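Local structure of SLT domain-containing protein (Bdellovibrio bacteriovorus HD100, 6TAB) at residues 140-154 against 162-174. The protein is probably a peptidoglycan-cleaving lysozyme of the transglycosylase SLT family, with altered substrate specificity, that facilitates exit of the predator from its prey cell. Sequence-based numbering, arbitrary orientation.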
loop_
_atom_site.group_PDB
_atom_site.type_symbol
_atom_site.label_atom_id
_atom_site.label_comp_id
_atom_site.label_asym_id
_atom_site.label_seq_id
_atom_site.Cartn_x
_atom_site.Cartn_y
_atom_site.Cartn_z
ATOM N N VAL A 140 4.886 2.502 3.432
ATOM C CA VAL A 140 5.891 3.550 3.085
ATOM C C VAL A 140 7.030 3.564 4.125
ATOM O O VAL A 140 8.212 3.673 3.735
ATOM C CB VAL A 140 5.204 4.917 2.929
ATOM C CG1 VAL A 140 6.247 6.039 2.832
ATOM C CG2 VAL A 140 4.235 4.947 1.731
ATOM N N ARG A 141 6.688 3.467 5.415
ATOM C CA ARG A 141 7.715 3.490 6.484
ATOM C C ARG A 141 8.804 2.452 6.174
ATOM O O ARG A 141 10.003 2.764 6.277
ATOM C CB ARG A 141 7.101 3.193 7.867
ATOM C CG ARG A 141 8.080 2.837 8.989
ATOM C CD ARG A 141 9.132 3.856 9.346
ATOM N NE ARG A 141 10.043 3.289 10.355
ATOM C CZ ARG A 141 11.156 2.608 10.092
ATOM N NH1 ARG A 141 11.497 2.340 8.836
ATOM N NH2 ARG A 141 11.922 2.214 11.107
ATOM N N PHE A 142 8.396 1.229 5.798
ATOM C CA PHE A 142 9.381 0.124 5.623
ATOM C C PHE A 142 9.960 0.031 4.204
ATOM O O PHE A 142 11.055 -0.535 4.053
ATOM C CB PHE A 142 8.818 -1.217 6.134
ATOM C CG PHE A 142 8.676 -1.240 7.637
ATOM C CD1 PHE A 142 9.807 -1.243 8.461
ATOM C CD2 PHE A 142 7.436 -1.094 8.237
ATOM C CE1 PHE A 142 9.669 -1.201 9.840
ATOM C CE2 PHE A 142 7.302 -1.059 9.610
ATOM C CZ PHE A 142 8.428 -1.085 10.410
ATOM N N GLU A 143 9.237 0.525 3.171
ATOM C CA GLU A 143 9.799 0.505 1.811
ATOM C C GLU A 143 10.847 1.619 1.605
ATOM O O GLU A 143 11.866 1.378 0.957
ATOM C CB GLU A 143 8.683 0.584 0.759
ATOM C CG GLU A 143 7.830 -0.661 0.647
ATOM C CD GLU A 143 8.555 -1.866 0.082
ATOM O OE1 GLU A 143 9.712 -1.705 -0.438
ATOM O OE2 GLU A 143 7.944 -2.978 0.061
ATOM N N SER A 144 10.532 2.841 2.048
ATOM C CA SER A 144 11.388 4.048 1.776
ATOM C C SER A 144 11.692 4.952 2.991
ATOM O O SER A 144 12.355 5.970 2.807
ATOM C CB SER A 144 10.717 4.905 0.724
ATOM O OG SER A 144 9.499 5.453 1.217
ATOM N N ASN A 145 11.122 4.677 4.162
ATOM C CA ASN A 145 11.249 5.588 5.309
ATOM C C ASN A 145 10.849 7.012 4.879
ATOM O O ASN A 145 11.468 7.999 5.334
ATOM C CB ASN A 145 12.629 5.570 5.998
ATOM C CG ASN A 145 12.550 6.058 7.432
ATOM O OD1 ASN A 145 11.489 6.051 8.058
ATOM N ND2 ASN A 145 13.681 6.503 7.963
ATOM N N PHE A 146 9.795 7.103 4.053
ATOM C CA PHE A 146 9.135 8.379 3.659
ATOM C C PHE A 146 9.987 9.235 2.703
ATOM O O PHE A 146 9.705 10.453 2.526
ATOM C CB PHE A 146 8.681 9.206 4.876
ATOM C CG PHE A 146 7.810 8.432 5.847
ATOM C CD1 PHE A 146 6.468 8.176 5.584
ATOM C CD2 PHE A 146 8.351 7.899 7.007
ATOM C CE1 PHE A 146 5.691 7.454 6.467
ATOM C CE2 PHE A 146 7.567 7.160 7.891
ATOM C CZ PHE A 146 6.234 6.916 7.606
ATOM N N LYS A 147 10.951 8.604 2.008
ATOM C CA LYS A 147 11.894 9.298 1.084
ATOM C C LYS A 147 11.448 9.082 -0.379
ATOM O O LYS A 147 11.732 8.039 -1.003
ATOM C CB LYS A 147 13.334 8.799 1.280
ATOM C CG LYS A 147 13.927 9.084 2.655
ATOM C CD LYS A 147 15.345 8.580 2.798
ATOM C CE LYS A 147 15.467 7.071 2.940
ATOM N NZ LYS A 147 16.836 6.709 3.377
ATOM N N THR A 148 10.785 10.114 -0.936
ATOM C CA THR A 148 10.254 10.054 -2.311
ATOM C C THR A 148 11.379 9.914 -3.354
ATOM O O THR A 148 11.117 9.389 -4.473
ATOM C CB THR A 148 9.309 11.230 -2.594
ATOM O OG1 THR A 148 8.445 10.956 -3.705
ATOM C CG2 THR A 148 10.031 12.554 -2.806
ATOM N N ALA A 149 12.612 10.346 -3.025
ATOM C CA ALA A 149 13.749 10.251 -3.992
ATOM C C ALA A 149 14.394 8.849 -4.067
ATOM O O ALA A 149 15.251 8.621 -4.910
ATOM C CB ALA A 149 14.816 11.270 -3.630
ATOM N N MET A 150 13.996 7.917 -3.189
ATOM C CA MET A 150 14.704 6.635 -3.072
ATOM C C MET A 150 14.641 5.834 -4.389
ATOM O O MET A 150 13.557 5.626 -4.990
ATOM C CB MET A 150 14.129 5.775 -1.943
ATOM C CG MET A 150 14.924 4.495 -1.707
ATOM S SD MET A 150 14.401 3.555 -0.247
ATOM C CE MET A 150 15.164 1.983 -0.673
ATOM N N SER A 151 15.804 5.317 -4.816
ATOM C CA SER A 151 15.877 4.346 -5.920
ATOM C C SER A 151 16.742 3.154 -5.480
ATOM O O SER A 151 17.789 3.372 -4.821
ATOM C CB SER A 151 16.393 4.999 -7.188
ATOM O OG SER A 151 17.697 5.479 -7.001
ATOM N N TYR A 152 16.344 1.931 -5.888
ATOM C CA TYR A 152 17.083 0.679 -5.534
ATOM C C TYR A 152 17.132 -0.267 -6.750
ATOM O O TYR A 152 16.092 -0.590 -7.333
ATOM C CB TYR A 152 16.417 -0.036 -4.349
ATOM C CG TYR A 152 17.063 -1.347 -3.968
ATOM C CD1 TYR A 152 18.237 -1.381 -3.228
ATOM C CD2 TYR A 152 16.534 -2.563 -4.372
ATOM C CE1 TYR A 152 18.852 -2.578 -2.882
ATOM C CE2 TYR A 152 17.131 -3.768 -4.022
ATOM C CZ TYR A 152 18.290 -3.780 -3.274
ATOM O OH TYR A 152 18.889 -4.958 -2.929
ATOM N N THR A 153 18.339 -0.700 -7.130
ATOM C CA THR A 153 18.526 -1.638 -8.226
ATOM C C THR A 153 18.350 -3.086 -7.734
ATOM O O THR A 153 19.074 -3.580 -6.852
ATOM C CB THR A 153 19.895 -1.451 -8.897
ATOM O OG1 THR A 153 20.005 -0.085 -9.301
ATOM C CG2 THR A 153 20.048 -2.355 -10.101
ATOM N N GLU A 154 17.338 -3.761 -8.304
ATOM C CA GLU A 154 16.960 -5.150 -7.953
ATOM C C GLU A 154 17.897 -6.164 -8.646
ATOM O O GLU A 154 18.723 -5.807 -9.518
ATOM C CB GLU A 154 15.497 -5.394 -8.364
ATOM C CG GLU A 154 14.463 -4.446 -7.762
ATOM C CD GLU A 154 14.109 -4.642 -6.296
ATOM O OE1 GLU A 154 14.598 -5.627 -5.680
ATOM O OE2 GLU A 154 13.286 -3.834 -5.782
ATOM N N ASN A 162 17.491 -5.184 -18.683
ATOM C CA ASN A 162 18.129 -4.271 -17.738
ATOM C C ASN A 162 17.562 -4.523 -16.338
ATOM O O ASN A 162 16.354 -4.758 -16.181
ATOM C CB ASN A 162 17.901 -2.810 -18.176
ATOM C CG ASN A 162 18.441 -2.525 -19.569
ATOM O OD1 ASN A 162 17.706 -2.066 -20.453
ATOM N ND2 ASN A 162 19.704 -2.843 -19.790
ATOM N N ARG A 163 18.423 -4.471 -15.299
ATOM C CA ARG A 163 17.929 -4.715 -13.955
ATOM C C ARG A 163 16.823 -3.700 -13.599
ATOM O O ARG A 163 16.899 -2.492 -13.897
ATOM C CB ARG A 163 19.037 -4.640 -12.899
ATOM C CG ARG A 163 20.154 -5.654 -13.053
ATOM C CD ARG A 163 19.780 -7.108 -12.921
ATOM N NE ARG A 163 20.955 -7.978 -13.027
ATOM C CZ ARG A 163 21.646 -8.244 -14.142
ATOM N NH1 ARG A 163 21.163 -7.951 -15.362
ATOM N NH2 ARG A 163 22.782 -8.907 -13.997
ATOM N N VAL A 164 15.764 -4.209 -12.950
ATOM C CA VAL A 164 14.650 -3.377 -12.487
ATOM C C VAL A 164 15.140 -2.371 -11.423
ATOM O O VAL A 164 15.894 -2.748 -10.509
ATOM C CB VAL A 164 13.489 -4.239 -11.950
ATOM C CG1 VAL A 164 12.430 -3.430 -11.224
ATOM C CG2 VAL A 164 12.858 -5.018 -13.100
ATOM N N ILE A 165 14.672 -1.119 -11.542
ATOM C CA ILE A 165 14.912 -0.049 -10.548
ATOM C C ILE A 165 13.581 0.262 -9.848
ATOM O O ILE A 165 12.616 0.730 -10.489
ATOM C CB ILE A 165 15.570 1.200 -11.192
ATOM C CG1 ILE A 165 16.865 0.847 -11.963
ATOM C CG2 ILE A 165 15.811 2.268 -10.125
ATOM C CD1 ILE A 165 17.477 1.988 -12.774
ATOM N N SER A 166 13.531 0.024 -8.527
ATOM C CA SER A 166 12.369 0.324 -7.714
ATOM C C SER A 166 12.468 1.777 -7.215
ATOM O O SER A 166 13.562 2.189 -6.787
ATOM C CB SER A 166 12.268 -0.693 -6.584
ATOM O OG SER A 166 12.030 -2.006 -7.095
ATOM N N ARG A 167 11.345 2.511 -7.229
ATOM C CA ARG A 167 11.387 3.965 -7.042
ATOM C C ARG A 167 10.304 4.492 -6.098
ATOM O O ARG A 167 9.142 4.039 -6.082
ATOM C CB ARG A 167 11.251 4.679 -8.397
ATOM C CG ARG A 167 12.359 4.377 -9.401
ATOM C CD ARG A 167 12.162 5.050 -10.735
ATOM N NE ARG A 167 13.212 4.797 -11.699
ATOM C CZ ARG A 167 14.403 5.354 -11.780
ATOM N NH1 ARG A 167 14.721 6.330 -10.938
ATOM N NH2 ARG A 167 15.254 4.947 -12.732
ATOM N N GLY A 168 10.689 5.554 -5.362
ATOM C CA GLY A 168 9.704 6.367 -4.633
ATOM C C GLY A 168 9.158 5.719 -3.358
ATOM O O GLY A 168 9.692 4.727 -2.834
ATOM N N LEU A 169 8.055 6.301 -2.877
ATOM C CA LEU A 169 7.536 6.018 -1.526
ATOM C C LEU A 169 7.267 4.515 -1.313
ATOM O O LEU A 169 7.554 3.970 -0.221
ATOM C CB LEU A 169 6.275 6.844 -1.245
ATOM C CG LEU A 169 6.460 8.351 -1.095
ATOM C CD1 LEU A 169 5.107 8.990 -0.821
ATOM C CD2 LEU A 169 7.486 8.694 -0.012
ATOM N N LEU A 170 6.619 3.858 -2.304
ATOM C CA LEU A 170 6.213 2.429 -2.210
ATOM C C LEU A 170 7.125 1.498 -3.043
ATOM O O LEU A 170 6.834 0.310 -3.194
ATOM C CB LEU A 170 4.737 2.304 -2.639
ATOM C CG LEU A 170 3.711 2.889 -1.665
ATOM C CD1 LEU A 170 2.345 3.004 -2.320
ATOM C CD2 LEU A 170 3.643 2.072 -0.383
ATOM N N GLN A 171 8.244 2.025 -3.562
ATOM C CA GLN A 171 9.244 1.199 -4.265
ATOM C C GLN A 171 8.558 0.415 -5.421
ATOM O O GLN A 171 8.663 -0.812 -5.544
ATOM C CB GLN A 171 10.053 0.345 -3.282
ATOM C CG GLN A 171 10.990 1.220 -2.414
ATOM C CD GLN A 171 12.144 1.786 -3.219
ATOM O OE1 GLN A 171 13.120 1.081 -3.508
ATOM N NE2 GLN A 171 12.048 3.053 -3.608
ATOM N N ILE A 172 7.905 1.186 -6.296
ATOM C CA ILE A 172 7.235 0.702 -7.514
ATOM C C ILE A 172 8.207 0.887 -8.676
ATOM O O ILE A 172 9.042 1.795 -8.666
ATOM C CB ILE A 172 5.892 1.438 -7.726
ATOM C CG1 ILE A 172 4.930 1.115 -6.553
ATOM C CG2 ILE A 172 5.263 1.135 -9.097
ATOM C CD1 ILE A 172 3.703 2.012 -6.464
ATOM N N SER A 173 8.105 0.030 -9.692
ATOM C CA SER A 173 8.918 0.130 -10.907
ATOM C C SER A 173 8.056 0.463 -12.137
ATOM O O SER A 173 6.839 0.211 -12.147
ATOM C CB SER A 173 9.769 -1.128 -11.124
ATOM O OG SER A 173 9.035 -2.318 -10.920
ATOM N N ILE A 174 8.685 1.055 -13.157
ATOM C CA ILE A 174 7.889 1.656 -14.224
ATOM C C ILE A 174 7.174 0.588 -15.094
ATOM O O ILE A 174 5.998 0.801 -15.433
ATOM C CB ILE A 174 8.697 2.653 -15.063
ATOM C CG1 ILE A 174 7.796 3.478 -15.978
ATOM C CG2 ILE A 174 9.829 1.992 -15.843
ATOM C CD1 ILE A 174 8.463 4.741 -16.513
HETATM O O HOH W 1 7.283 8.619 -4.628
#
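Gln-171 turns its amide toward the Met-150 carbonyl: bent at chi2 (-71°), the chain brings NE2 3.0 Å from Gly-168 O, almost straight and in the amide plane, and 3.3 Å from Met-150 O. That second bond reaches Met-150 O from above its carbonyl plane, leaving the in-plane approach to Gly-168 N at 2.9 Å. A long amide suits this place because one NH2 serves two carbonyls while OE1 lies against Tyr-152 CB. Glu-143 and Ser-144 form a Glu-Ser pair near the helix end, as in SLT-type enzymes, where the glutamate is the usual catalytic acid. Glu-143 OE1 meets the aliphatic Gln-171 CB in van der Waals contact at 3.5 Å, carboxylate and amide planes 29° apart. Ser-144, short enough to keep OG beside the helix (chi1 66°), donates to Leu-169 O at 2.8 Å. Apolar residues suit the buried place where Leu-169 CD2 packs on the turn at Phe-146 and Thr-148, and Val-140 CG2 meets Leu-170 CD2 at 3.6 Å. Gly-168 has a positive phi, which favours glycine. Ser-166 OG gives Glu-154 OE2 a 2.6 Å bond on the anti lone pair. Beyond hairpin 151-154/163-167 the chain loops against the end of helix 125-144, while Pro-193 and Asn-196 of helix 193-211 touch Leu-169.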